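Paternally-expressed GENE 3 protein (Homo sapiens, PDB 4BHX) uses this SCAN domain to form homo- or heterodimers that control gene expression, and as a whole zinc-finger protein takes part in p53-linked apoptosis and NF-kappa-B signalling. Local coordinates at residues Phe8-Gln11 against Arg12-Leu16; Leu55-Tyr58 against Leu59-Pro63; Ile62-Lys65 against Leu66-Trp69. All coordinates share one frame; numbering follows the deposited sequence.

Overall arrangement
From the N terminus, contact 1 joins successive turns of helix 6-15, contact 2 spans the end of helix 46-61 and the first residues of the loop after it, and contact 3 rounds the bend into helix 67-73. All three are local and closed by neighbouring residues; none encloses another. Contacts 1 and 2, with centres about 17 Å apart, meet through Glu56, which is hydrogen-bonded to His10 and salt-bridged to Arg14, so helix 6-15 is tied to helix 46-61. Contacts 2 and 3 share Ile62 and Pro63 and are joined again where Lys67 NZ bonds Thr60 O. Contacts 1 and 3 do not touch, their nearest atoms being about 12 Å apart.

Contact 1. Residues Phe8-Gln11 against Arg12-Leu16. With EDO (1,2-ethanediol), chain K; EDO (1,2-ethanediol), chain M.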
ATOM      1  N   PHE A   8      -0.619   5.982  -6.218  1.00 15.18           N
ATOM      2  CA  PHE A   8      -1.763   6.877  -6.431  1.00 14.77           C
ATOM      3  C   PHE A   8      -3.069   6.068  -6.359  1.00 13.48           C
ATOM      4  O   PHE A   8      -4.045   6.440  -5.655  1.00 12.06           O
ATOM      5  CB  PHE A   8      -1.711   7.557  -7.825  1.00 15.57           C
ATOM      6  CG  PHE A   8      -2.963   8.234  -8.194  1.00 16.61           C
ATOM      7  CD1 PHE A   8      -3.176   9.564  -7.849  1.00 19.36           C
ATOM      8  CD2 PHE A   8      -3.921   7.581  -8.954  1.00 16.09           C
ATOM      9  CE1 PHE A   8      -4.348  10.204  -8.177  1.00 19.46           C
ATOM     10  CE2 PHE A   8      -5.097   8.216  -9.252  1.00 16.71           C
ATOM     11  CZ  PHE A   8      -5.321   9.512  -8.874  1.00 19.02           C
ATOM     12  N   PHE A   9      -3.047   4.922  -6.988  1.00 12.84           N
ATOM     13  CA  PHE A   9      -4.262   4.042  -6.962  1.00 12.68           C
ATOM     14  C   PHE A   9      -4.487   3.374  -5.601  1.00 13.44           C
ATOM     15  O   PHE A   9      -5.625   3.318  -5.155  1.00 13.16           O
ATOM     16  CB  PHE A   9      -4.226   2.999  -8.063  1.00 13.18           C
ATOM     17  CG  PHE A   9      -4.394   3.605  -9.434  1.00 13.97           C
ATOM     18  CD1 PHE A   9      -5.654   3.995  -9.885  1.00 14.70           C
ATOM     19  CD2 PHE A   9      -3.309   3.834 -10.237  1.00 15.46           C
ATOM     20  CE1 PHE A   9      -5.818   4.598 -11.098  1.00 15.55           C
ATOM     21  CE2 PHE A   9      -3.466   4.451 -11.516  1.00 15.85           C
ATOM     22  CZ  PHE A   9      -4.715   4.831 -11.918  1.00 14.51           C
ATOM     23  N   HIS A  10      -3.412   2.966  -4.957  1.00 12.86           N
ATOM     24  CA  HIS A  10      -3.491   2.473  -3.574  1.00 13.59           C
ATOM     25  C   HIS A  10      -4.141   3.447  -2.695  1.00 12.98           C
ATOM     26  O   HIS A  10      -5.021   3.104  -1.941  1.00 12.88           O
ATOM     27  CB  HIS A  10      -2.090   2.242  -3.118  1.00 13.47           C
ATOM     28  CG  HIS A  10      -1.970   1.838  -1.710  1.00 16.08           C
ATOM     29  ND1 HIS A  10      -0.831   2.078  -0.981  1.00 18.19           N
ATOM     30  CD2 HIS A  10      -2.844   1.225  -0.871  1.00 14.69           C
ATOM     31  CE1 HIS A  10      -0.993   1.590   0.240  1.00 20.57           C
ATOM     32  NE2 HIS A  10      -2.203   1.088   0.332  1.00 16.53           N
ATOM     33  N   GLN A  11      -3.731   4.730  -2.769  1.00 14.07           N
ATOM     34  CA  GLN A  11      -4.343   5.767  -1.939  1.00 14.79           C
ATOM     35  C   GLN A  11      -5.799   5.997  -2.335  1.00 14.67           C
ATOM     36  O   GLN A  11      -6.680   6.120  -1.443  1.00 13.57           O
ATOM     37  CB  GLN A  11      -3.515   7.071  -1.993  1.00 19.87           C
ATOM     38  CG  GLN A  11      -2.180   6.901  -1.272  1.00 25.24           C
ATOM     39  CD  GLN A  11      -1.126   7.966  -1.608  1.00 35.16           C
ATOM     40  OE1 GLN A  11      -1.471   9.091  -1.974  1.00 37.65           O
ATOM     41  NE2 GLN A  11       0.173   7.633  -1.392  1.00 39.78           N
ATOM     42  N   ARG A  12      -6.119   6.046  -3.634  1.00 11.78           N
ATOM     43  CA  ARG A  12      -7.510   6.242  -3.991  1.00 11.88           C
ATOM     44  C   ARG A  12      -8.422   5.060  -3.482  1.00 11.46           C
ATOM     45  O   ARG A  12      -9.566   5.294  -3.077  1.00 10.63           O
ATOM     46  CB  ARG A  12      -7.726   6.395  -5.487  1.00 14.38           C
ATOM     47  CG  ARG A  12      -6.978   7.534  -6.166  1.00 17.31           C
ATOM     48  CD  ARG A  12      -7.519   8.888  -5.775  1.00 19.94           C
ATOM     49  NE  ARG A  12      -7.428   9.289  -4.381  0.50 20.37           N
ATOM     50  CZ  ARG A  12      -6.374   9.832  -3.776  0.50 21.78           C
ATOM     51  NH1 ARG A  12      -5.197   9.999  -4.391  0.50 22.13           N
ATOM     52  NH2 ARG A  12      -6.502  10.180  -2.492  0.50 20.39           N
ATOM     53  N   PHE A  13      -7.917   3.843  -3.606  1.00 10.97           N
ATOM     54  CA  PHE A  13      -8.642   2.648  -3.169  1.00 11.35           C
ATOM     55  C   PHE A  13      -8.999   2.770  -1.677  1.00 12.94           C
ATOM     56  O   PHE A  13     -10.144   2.528  -1.264  1.00 13.84           O
ATOM     57  CB  PHE A  13      -7.757   1.415  -3.459  1.00 10.82           C
ATOM     58  CG  PHE A  13      -8.318   0.092  -2.912  1.00 10.31           C
ATOM     59  CD1 PHE A  13      -9.579  -0.378  -3.311  1.00 10.53           C
ATOM     60  CD2 PHE A  13      -7.597  -0.654  -1.962  1.00 10.03           C
ATOM     61  CE1 PHE A  13     -10.072  -1.590  -2.764  1.00  9.91           C
ATOM     62  CE2 PHE A  13      -8.094  -1.902  -1.454  1.00  9.96           C
ATOM     63  CZ  PHE A  13      -9.345  -2.332  -1.855  1.00  9.21           C
ATOM     64  N   ARG A  14      -8.010   3.114  -0.870  1.00 12.68           N
ATOM     65  CA  ARG A  14      -8.182   3.273   0.563  1.00 13.01           C
ATOM     66  C   ARG A  14      -9.012   4.493   0.973  1.00 13.82           C
ATOM     67  O   ARG A  14      -9.616   4.471   2.050  1.00 14.98           O
ATOM     68  CB  ARG A  14      -6.824   3.340   1.209  1.00 13.26           C
ATOM     69  CG  ARG A  14      -6.007   2.075   1.224  1.00 13.29           C
ATOM     70  CD  ARG A  14      -6.747   0.936   1.917  1.00 13.19           C
ATOM     71  NE  ARG A  14      -5.972  -0.332   1.900  1.00 12.26           N
ATOM     72  CZ  ARG A  14      -6.522  -1.556   1.907  1.00 12.29           C
ATOM     73  NH1 ARG A  14      -7.844  -1.723   1.908  1.00 12.77           N
ATOM     74  NH2 ARG A  14      -5.751  -2.609   1.871  1.00 13.77           N
ATOM     75  N   ASN A  15      -9.048   5.550   0.157  1.00 14.71           N
ATOM     76  CA  ASN A  15      -9.686   6.808   0.557  1.00 16.02           C
ATOM     77  C   ASN A  15     -11.017   7.022  -0.081  1.00 14.29           C
ATOM     78  O   ASN A  15     -11.707   7.925   0.281  1.00 14.97           O
ATOM     79  CB  ASN A  15      -8.825   8.072   0.237  1.00 19.14           C
ATOM     80  CG  ASN A  15      -7.412   8.028   0.778  1.00 23.00           C
ATOM     81  OD1 ASN A  15      -6.556   8.834   0.337  1.00 30.13           O
ATOM     82  ND2 ASN A  15      -7.146   7.175   1.705  1.00 22.33           N
ATOM     83  N   LEU A  16     -11.437   6.170  -0.995  1.00 15.55           N
ATOM     84  CA  LEU A  16     -12.759   6.291  -1.598  1.00 16.18           C
ATOM     85  C   LEU A  16     -13.833   6.221  -0.532  1.00 16.56           C
ATOM     86  O   LEU A  16     -13.703   5.456   0.375  1.00 16.24           O
ATOM     87  CB  LEU A  16     -13.012   5.148  -2.558  1.00 17.11           C
ATOM     88  CG  LEU A  16     -14.269   5.323  -3.366  1.00 18.86           C
ATOM     89  CD1 LEU A  16     -13.951   6.229  -4.523  1.00 22.59           C
ATOM     90  CD2 LEU A  16     -14.840   4.049  -3.886  1.00 20.86           C
TER
HETATM   91  C1  EDO K1099       1.487   9.515  -4.307  1.00 47.98           C
HETATM   92  O1  EDO K1099       0.064   9.502  -4.071  1.00 48.47           O
HETATM   93  C2  EDO K1099       1.699   9.130  -5.751  1.00 43.70           C
HETATM   94  O2  EDO K1099       1.131  10.177  -6.570  1.00 43.73           O
HETATM   95  C1  EDO M1101     -15.140   9.303  -2.834  1.00 40.78           C
HETATM   96  O1  EDO M1101     -16.236   9.410  -3.805  1.00 49.44           O
HETATM   97  C2  EDO M1101     -13.959  10.265  -3.032  1.00 47.97           C
HETATM   98  O2  EDO M1101     -12.975  10.154  -1.965  1.00 45.81           O
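Arg12 curls back over Phe8, one helical turn earlier. Its N bonds Phe8 O at 2.9 Å, while its CG sits over one face of the Phe8 ring, off centre toward the rim, in a CH-pi contact 4.0 Å from the ring centroid. Bends at chi2 and chi3 (63°) fold the chain back, so that NH1 comes within 3.9 Å of Phe8 CE1; ring and guanidinium planes stand 66° apart, and any cation-pi attraction is weak. Phe13 N bonds Phe9 O at 2.8 Å, and the Phe13 side chain leads away to Cys35 of helix 24-39. These i to i+4 bonds build helix 6-15, the first helix of the all-helical SCAN domain. Arg14 N reaches His10 O at 3.2 Å, and Arg14 CG lies 3.9 Å from His10 CD2. His10 NE2 bonds Glu56 of helix 46-61 and Arg14 NH2 forms a salt bridge with it, while His10 ND1 bonds Glu7; His10 also stacks on Trp38. Asn15 N bonds Gln11 O at 2.9 Å with a bent N-H angle of 130°. The Gln11 chain is extended beyond CG, its OE1 accepting from O1 of a 1,2-ethanediol (chain K), at 2.6 Å, and its NE2 bonding Glu7.

Contact 2. Residues Leu55-Tyr58 against Leu59-Pro63; sequences LEQY and LTIIP. With EDO (1,2-ethanediol), chain G.
Gln57 O is gripped by three donors from the end of helix 46-61. The shortest bond comes from Thr60 OG1, at 2.7 Å from Gln57 O, lying in the carbonyl plane on a lone pair; Thr60 N and Ile61 N add weak bonds. Chi1 of Thr60 (77°) sets OG1 between its own backbone N and carbonyl carbon, from where the hydroxyl folds back onto the preceding turn, and CG2 rests against Glu56 O. Just before this, Leu59 N still makes a regular i to i+4 bond to Leu55 O at 2.9 Å. Ile61 N also bonds Tyr58 O at 3.0 Å, meeting it from well above the carbonyl plane. Tyr58 CD1 lies 3.5 Å from CD1 of Ile62, whose side chain crosses that of Tyr58 at about a right angle, and 4.2 Å from Ile61 CG1. On another flank, Leu55 CD1 packs against Leu59 CG at 4.0 Å. Leu55, Tyr58 and Leu59 also meet helix 78-85, through Cys78, Leu81 and Leu85, while Leu59 touches Val70 of helix 67-73. Weak i+3 and i+4 amide bonds coexist at Gln57 O and Tyr58 O takes an i+3 bond, consistent with a tightening turn in this SCAN-domain helix; the threonine hydroxyl gives Gln57 O a shorter bond, and probably a stronger one, than the weak amide bonds.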
ATOM      1  N   LEU A  55       3.623  -5.614   3.690  1.00 13.07           N
ATOM      2  CA  LEU A  55       4.304  -4.313   3.719  1.00 13.34           C
ATOM      3  C   LEU A  55       3.377  -3.135   4.082  1.00 12.57           C
ATOM      4  O   LEU A  55       3.762  -2.327   4.965  1.00 11.94           O
ATOM      5  CB  LEU A  55       5.053  -4.078   2.403  1.00 13.34           C
ATOM      6  CG  LEU A  55       5.788  -2.692   2.359  1.00 14.82           C
ATOM      7  CD1 LEU A  55       6.911  -2.684   3.369  1.00 16.17           C
ATOM      8  CD2 LEU A  55       6.218  -2.484   0.922  1.00 16.22           C
ATOM      9  N   GLU A  56       2.158  -3.085   3.509  1.00 12.25           N
ATOM     10  CA  GLU A  56       1.194  -2.056   3.764  1.00 12.11           C
ATOM     11  C   GLU A  56       0.864  -1.987   5.256  1.00 13.07           C
ATOM     12  O   GLU A  56       0.879  -0.896   5.878  1.00 12.52           O
ATOM     13  CB  GLU A  56      -0.097  -2.254   3.001  1.00 12.77           C
ATOM     14  CG  GLU A  56      -1.102  -1.149   3.271  1.00 12.24           C
ATOM     15  CD  GLU A  56      -2.473  -1.377   2.692  1.00 12.84           C
ATOM     16  OE1 GLU A  56      -2.939  -2.575   2.476  1.00 11.24           O
ATOM     17  OE2 GLU A  56      -3.097  -0.341   2.345  1.00 12.18           O
ATOM     18  N   GLN A  57       0.620  -3.152   5.836  1.00 12.23           N
ATOM     19  CA  GLN A  57       0.287  -3.246   7.281  1.00 11.89           C
ATOM     20  C   GLN A  57       1.491  -2.864   8.162  1.00 11.62           C
ATOM     21  O   GLN A  57       1.374  -2.051   9.057  1.00 11.24           O
ATOM     22  CB  GLN A  57      -0.322  -4.626   7.607  1.00 11.16           C
ATOM     23  CG  GLN A  57      -0.733  -4.713   9.080  1.00 11.37           C
ATOM     24  CD  GLN A  57      -1.832  -3.779   9.453  1.00 11.11           C
ATOM     25  OE1 GLN A  57      -2.693  -3.422   8.629  1.00 12.84           O
ATOM     26  NE2 GLN A  57      -1.831  -3.357  10.691  1.00 11.66           N
ATOM     27  N   TYR A  58       2.685  -3.360   7.819  1.00 13.29           N
ATOM     28  CA  TYR A  58       3.906  -3.069   8.546  1.00 13.79           C
ATOM     29  C   TYR A  58       4.177  -1.573   8.609  1.00 14.09           C
ATOM     30  O   TYR A  58       4.446  -1.054   9.720  1.00 15.15           O
ATOM     31  CB  TYR A  58       5.134  -3.809   7.985  1.00 16.59           C
ATOM     32  CG  TYR A  58       6.237  -4.180   9.003  1.00 19.34           C
ATOM     33  CD1 TYR A  58       6.540  -3.361  10.114  1.00 22.41           C
ATOM     34  CD2 TYR A  58       7.015  -5.322   8.809  1.00 20.97           C
ATOM     35  CE1 TYR A  58       7.527  -3.719  11.033  1.00 23.06           C
ATOM     36  CE2 TYR A  58       7.959  -5.721   9.731  1.00 22.36           C
ATOM     37  CZ  TYR A  58       8.248  -4.891  10.822  1.00 24.08           C
ATOM     38  OH  TYR A  58       9.207  -5.303  11.710  1.00 25.02           O
ATOM     39  N   LEU A  59       4.032  -0.885   7.476  1.00 14.57           N
ATOM     40  CA  LEU A  59       4.266   0.556   7.405  1.00 15.54           C
ATOM     41  C   LEU A  59       3.342   1.324   8.383  1.00 16.98           C
ATOM     42  O   LEU A  59       3.764   2.331   8.992  1.00 15.82           O
ATOM     43  CB  LEU A  59       4.116   1.052   5.977  1.00 15.80           C
ATOM     44  CG  LEU A  59       5.252   0.547   5.054  1.00 16.47           C
ATOM     45  CD1 LEU A  59       4.910   1.048   3.657  1.00 16.92           C
ATOM     46  CD2 LEU A  59       6.647   1.025   5.530  1.00 17.71           C
ATOM     47  N   THR A  60       2.122   0.835   8.602  1.00 16.73           N
ATOM     48  CA  THR A  60       1.240   1.500   9.518  1.00 16.21           C
ATOM     49  C   THR A  60       1.600   1.289  11.003  1.00 15.94           C
ATOM     50  O   THR A  60       1.216   2.090  11.823  1.00 18.38           O
ATOM     51  CB  THR A  60      -0.233   1.105   9.289  1.00 17.33           C
ATOM     52  OG1 THR A  60      -0.465  -0.196   9.848  1.00 17.89           O
ATOM     53  CG2 THR A  60      -0.556   1.131   7.865  1.00 19.72           C
ATOM     54  N   ILE A  61       2.239   0.206  11.391  1.00 16.89           N
ATOM     55  CA  ILE A  61       2.500  -0.058  12.766  1.00 18.59           C
ATOM     56  C   ILE A  61       3.882   0.422  13.243  1.00 20.35           C
ATOM     57  O   ILE A  61       4.210   0.235  14.389  1.00 19.60           O
ATOM     58  CB  ILE A  61       2.251  -1.534  13.157  1.00 17.63           C
ATOM     59  CG1 ILE A  61       3.267  -2.499  12.571  1.00 16.57           C
ATOM     60  CG2 ILE A  61       0.817  -1.866  12.753  1.00 17.79           C
ATOM     61  CD1 ILE A  61       3.273  -3.860  13.190  1.00 16.58           C
ATOM     62  N   ILE A  62       4.672   1.028  12.345  1.00 21.19           N
ATOM     63  CA  ILE A  62       6.026   1.534  12.722  1.00 23.36           C
ATOM     64  C   ILE A  62       5.902   2.517  13.890  1.00 19.99           C
ATOM     65  O   ILE A  62       5.104   3.427  13.823  1.00 18.94           O
ATOM     66  CB  ILE A  62       6.693   2.288  11.503  1.00 24.34           C
ATOM     67  CG1 ILE A  62       6.874   1.366  10.322  1.00 26.48           C
ATOM     68  CG2 ILE A  62       8.050   2.908  11.850  1.00 27.78           C
ATOM     69  CD1 ILE A  62       7.398  -0.002  10.730  1.00 28.85           C
ATOM     70  N   PRO A  63       6.767   2.399  14.890  1.00 23.91           N
ATOM     71  CA  PRO A  63       6.709   3.432  15.928  1.00 25.86           C
ATOM     72  C   PRO A  63       6.723   4.824  15.335  1.00 25.29           C
ATOM     73  O   PRO A  63       7.490   5.111  14.380  1.00 25.83           O
ATOM     74  CB  PRO A  63       7.960   3.143  16.780  1.00 26.62           C
ATOM     75  CG  PRO A  63       8.205   1.714  16.608  1.00 28.38           C
ATOM     76  CD  PRO A  63       7.806   1.407  15.177  1.00 24.16           C
TER
HETATM   77  C1  EDO G1095       3.513   4.860   6.829  1.00 42.04           C
HETATM   78  O1  EDO G1095       3.372   4.824   5.394  1.00 46.49           O
HETATM   79  C2  EDO G1095       4.914   5.147   7.348  1.00 41.39           C
HETATM   80  O2  EDO G1095       5.241   4.135   8.306  1.00 36.28           O

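Contact 3. Residues Ile62-Lys65 against Leu66-Trp69. With EDO (1,2-ethanediol), chain J.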
ATOM      1  N   ILE A  62       4.672   1.028  12.345  1.00 21.19           N
ATOM      2  CA  ILE A  62       6.026   1.534  12.722  1.00 23.36           C
ATOM      3  C   ILE A  62       5.902   2.517  13.890  1.00 19.99           C
ATOM      4  O   ILE A  62       5.104   3.427  13.823  1.00 18.94           O
ATOM      5  CB  ILE A  62       6.693   2.288  11.503  1.00 24.34           C
ATOM      6  CG1 ILE A  62       6.874   1.366  10.322  1.00 26.48           C
ATOM      7  CG2 ILE A  62       8.050   2.908  11.850  1.00 27.78           C
ATOM      8  CD1 ILE A  62       7.398  -0.002  10.730  1.00 28.85           C
ATOM      9  N   PRO A  63       6.767   2.399  14.890  1.00 23.91           N
ATOM     10  CA  PRO A  63       6.709   3.432  15.928  1.00 25.86           C
ATOM     11  C   PRO A  63       6.723   4.824  15.335  1.00 25.29           C
ATOM     12  O   PRO A  63       7.490   5.111  14.380  1.00 25.83           O
ATOM     13  CB  PRO A  63       7.960   3.143  16.780  1.00 26.62           C
ATOM     14  CG  PRO A  63       8.205   1.714  16.608  1.00 28.38           C
ATOM     15  CD  PRO A  63       7.806   1.407  15.177  1.00 24.16           C
ATOM     16  N   GLU A  64       5.852   5.669  15.854  1.00 21.88           N
ATOM     17  CA  GLU A  64       5.675   6.977  15.354  1.00 24.75           C
ATOM     18  C   GLU A  64       6.988   7.797  15.141  1.00 25.38           C
ATOM     19  O   GLU A  64       7.095   8.489  14.175  1.00 27.97           O
ATOM     20  CB  GLU A  64       4.763   7.738  16.269  1.00 26.27           C
ATOM     21  CG  GLU A  64       4.091   8.883  15.540  0.50 25.68           C
ATOM     22  CD  GLU A  64       3.073   8.373  14.546  0.50 23.88           C
ATOM     23  OE1 GLU A  64       2.697   7.199  14.612  0.50 26.60           O
ATOM     24  OE2 GLU A  64       2.662   9.148  13.720  0.50 24.61           O
ATOM     25  N   LYS A  65       7.926   7.728  16.073  1.00 28.12           N
ATOM     26  CA  LYS A  65       9.240   8.447  15.978  1.00 31.13           C
ATOM     27  C   LYS A  65      10.117   7.985  14.774  1.00 28.62           C
ATOM     28  O   LYS A  65      10.922   8.745  14.230  1.00 27.14           O
ATOM     29  CB  LYS A  65      10.015   8.259  17.275  1.00 34.93           C
ATOM     30  CG  LYS A  65      10.429   6.810  17.507  1.00 41.14           C
ATOM     31  CD  LYS A  65      11.181   6.578  18.808  1.00 45.44           C
ATOM     32  CE  LYS A  65      11.896   5.246  18.758  1.00 49.71           C
ATOM     33  NZ  LYS A  65      11.866   4.557  20.080  1.00 55.37           N
ATOM     34  N   LEU A  66       9.880   6.771  14.304  1.00 26.53           N
ATOM     35  CA  LEU A  66      10.546   6.260  13.114  1.00 25.56           C
ATOM     36  C   LEU A  66       9.822   6.503  11.784  1.00 25.09           C
ATOM     37  O   LEU A  66      10.426   6.365  10.727  1.00 24.59           O
ATOM     38  CB  LEU A  66      10.822   4.760  13.270  1.00 28.15           C
ATOM     39  CG  LEU A  66      11.414   4.217  14.582  1.00 31.05           C
ATOM     40  CD1 LEU A  66      11.806   2.770  14.429  1.00 34.06           C
ATOM     41  CD2 LEU A  66      12.622   5.008  15.025  1.00 36.72           C
ATOM     42  N   LYS A  67       8.542   6.876  11.788  1.00 22.60           N
ATOM     43  CA  LYS A  67       7.823   7.029  10.540  1.00 23.92           C
ATOM     44  C   LYS A  67       8.399   8.035   9.554  1.00 25.46           C
ATOM     45  O   LYS A  67       8.474   7.729   8.391  1.00 25.78           O
ATOM     46  CB  LYS A  67       6.345   7.294  10.767  1.00 25.86           C
ATOM     47  CG  LYS A  67       5.612   6.041  11.242  1.00 25.32           C
ATOM     48  CD  LYS A  67       4.082   6.210  11.189  1.00 27.63           C
ATOM     49  CE  LYS A  67       3.466   4.866  11.615  1.00 29.02           C
ATOM     50  NZ  LYS A  67       2.031   4.818  11.417  1.00 28.32           N
ATOM     51  N   PRO A  68       8.813   9.227  10.011  1.00 23.73           N
ATOM     52  CA  PRO A  68       9.429  10.125   9.005  1.00 24.50           C
ATOM     53  C   PRO A  68      10.685   9.542   8.340  1.00 19.52           C
ATOM     54  O   PRO A  68      10.896   9.720   7.167  1.00 23.03           O
ATOM     55  CB  PRO A  68       9.751  11.385   9.828  1.00 24.23           C
ATOM     56  CG  PRO A  68       8.824  11.304  11.027  1.00 24.05           C
ATOM     57  CD  PRO A  68       8.785   9.839  11.349  1.00 25.03           C
ATOM     58  N   TRP A  69      11.496   8.862   9.108  1.00 19.98           N
ATOM     59  CA  TRP A  69      12.699   8.212   8.612  1.00 21.88           C
ATOM     60  C   TRP A  69      12.388   7.126   7.598  1.00 25.15           C
ATOM     61  O   TRP A  69      12.924   7.103   6.477  1.00 21.71           O
ATOM     62  CB  TRP A  69      13.382   7.567   9.768  1.00 24.36           C
ATOM     63  CG  TRP A  69      13.811   8.550  10.809  1.00 35.06           C
ATOM     64  CD1 TRP A  69      12.998   9.276  11.707  1.00 36.15           C
ATOM     65  CD2 TRP A  69      15.158   8.933  11.092  1.00 35.76           C
ATOM     66  NE1 TRP A  69      13.808  10.073  12.498  1.00 44.98           N
ATOM     67  CE2 TRP A  69      15.122   9.884  12.135  1.00 40.81           C
ATOM     68  CE3 TRP A  69      16.395   8.568  10.559  1.00 38.81           C
ATOM     69  CZ2 TRP A  69      16.283  10.468  12.644  1.00 43.58           C
ATOM     70  CZ3 TRP A  69      17.542   9.171  11.070  1.00 39.09           C
ATOM     71  CH2 TRP A  69      17.470  10.087  12.108  1.00 37.94           C
TER
HETATM   72  C1  EDO J1098      10.135  12.913   5.719  1.00 46.02           C
HETATM   73  O1  EDO J1098      10.131  11.897   6.700  1.00 45.93           O
HETATM   74  C2  EDO J1098       9.852  12.174   4.427  1.00 46.42           C
HETATM   75  O2  EDO J1098      10.409  12.944   3.372  1.00 44.15           O
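The chain from Pro63 to Lys67 winds as a tight turn of i+3 bonds, Leu66 N to Pro63 O at 2.9 Å and Lys67 N to Glu64 O at 3.2 Å, with both donors lying above the carbonyl planes; Lys67 N adds a weak bond to Pro63 O. CG2 of Ile62 meets Leu66 CB at 3.6 Å, the two side chains crossing at about a right angle, and Pro63 CB lies near Leu66 CG. Leu66 and Lys65 lie side by side, pointing the same way, and Leu66 CD2 is 3.8 Å from both CG and CE of Lys65. Lys67 runs back past Ile62 with its chain extended. Its CG packs on Ile62 CB at 3.9 Å and its CE passes Ile62 O, until NZ reaches its hydrogen-bond partner Thr60 O, at the end of the previous helix. Glu64, bent at chi2 (70°), brings OE1 to 4.0 Å from Lys67 NZ, too long for a salt bridge, although the opposite charges probably attract. Trp69 CD1 comes to 3.3 Å from Lys65 O. This SCAN-domain bend leads from helix 46-61 into helix 67-73: Ile62 and Leu66 press on Leu85 of helix 78-85, while Trp69 meets Tyr88 edge-to-face, and Lys65, Leu66 and Trp69 touch Met91.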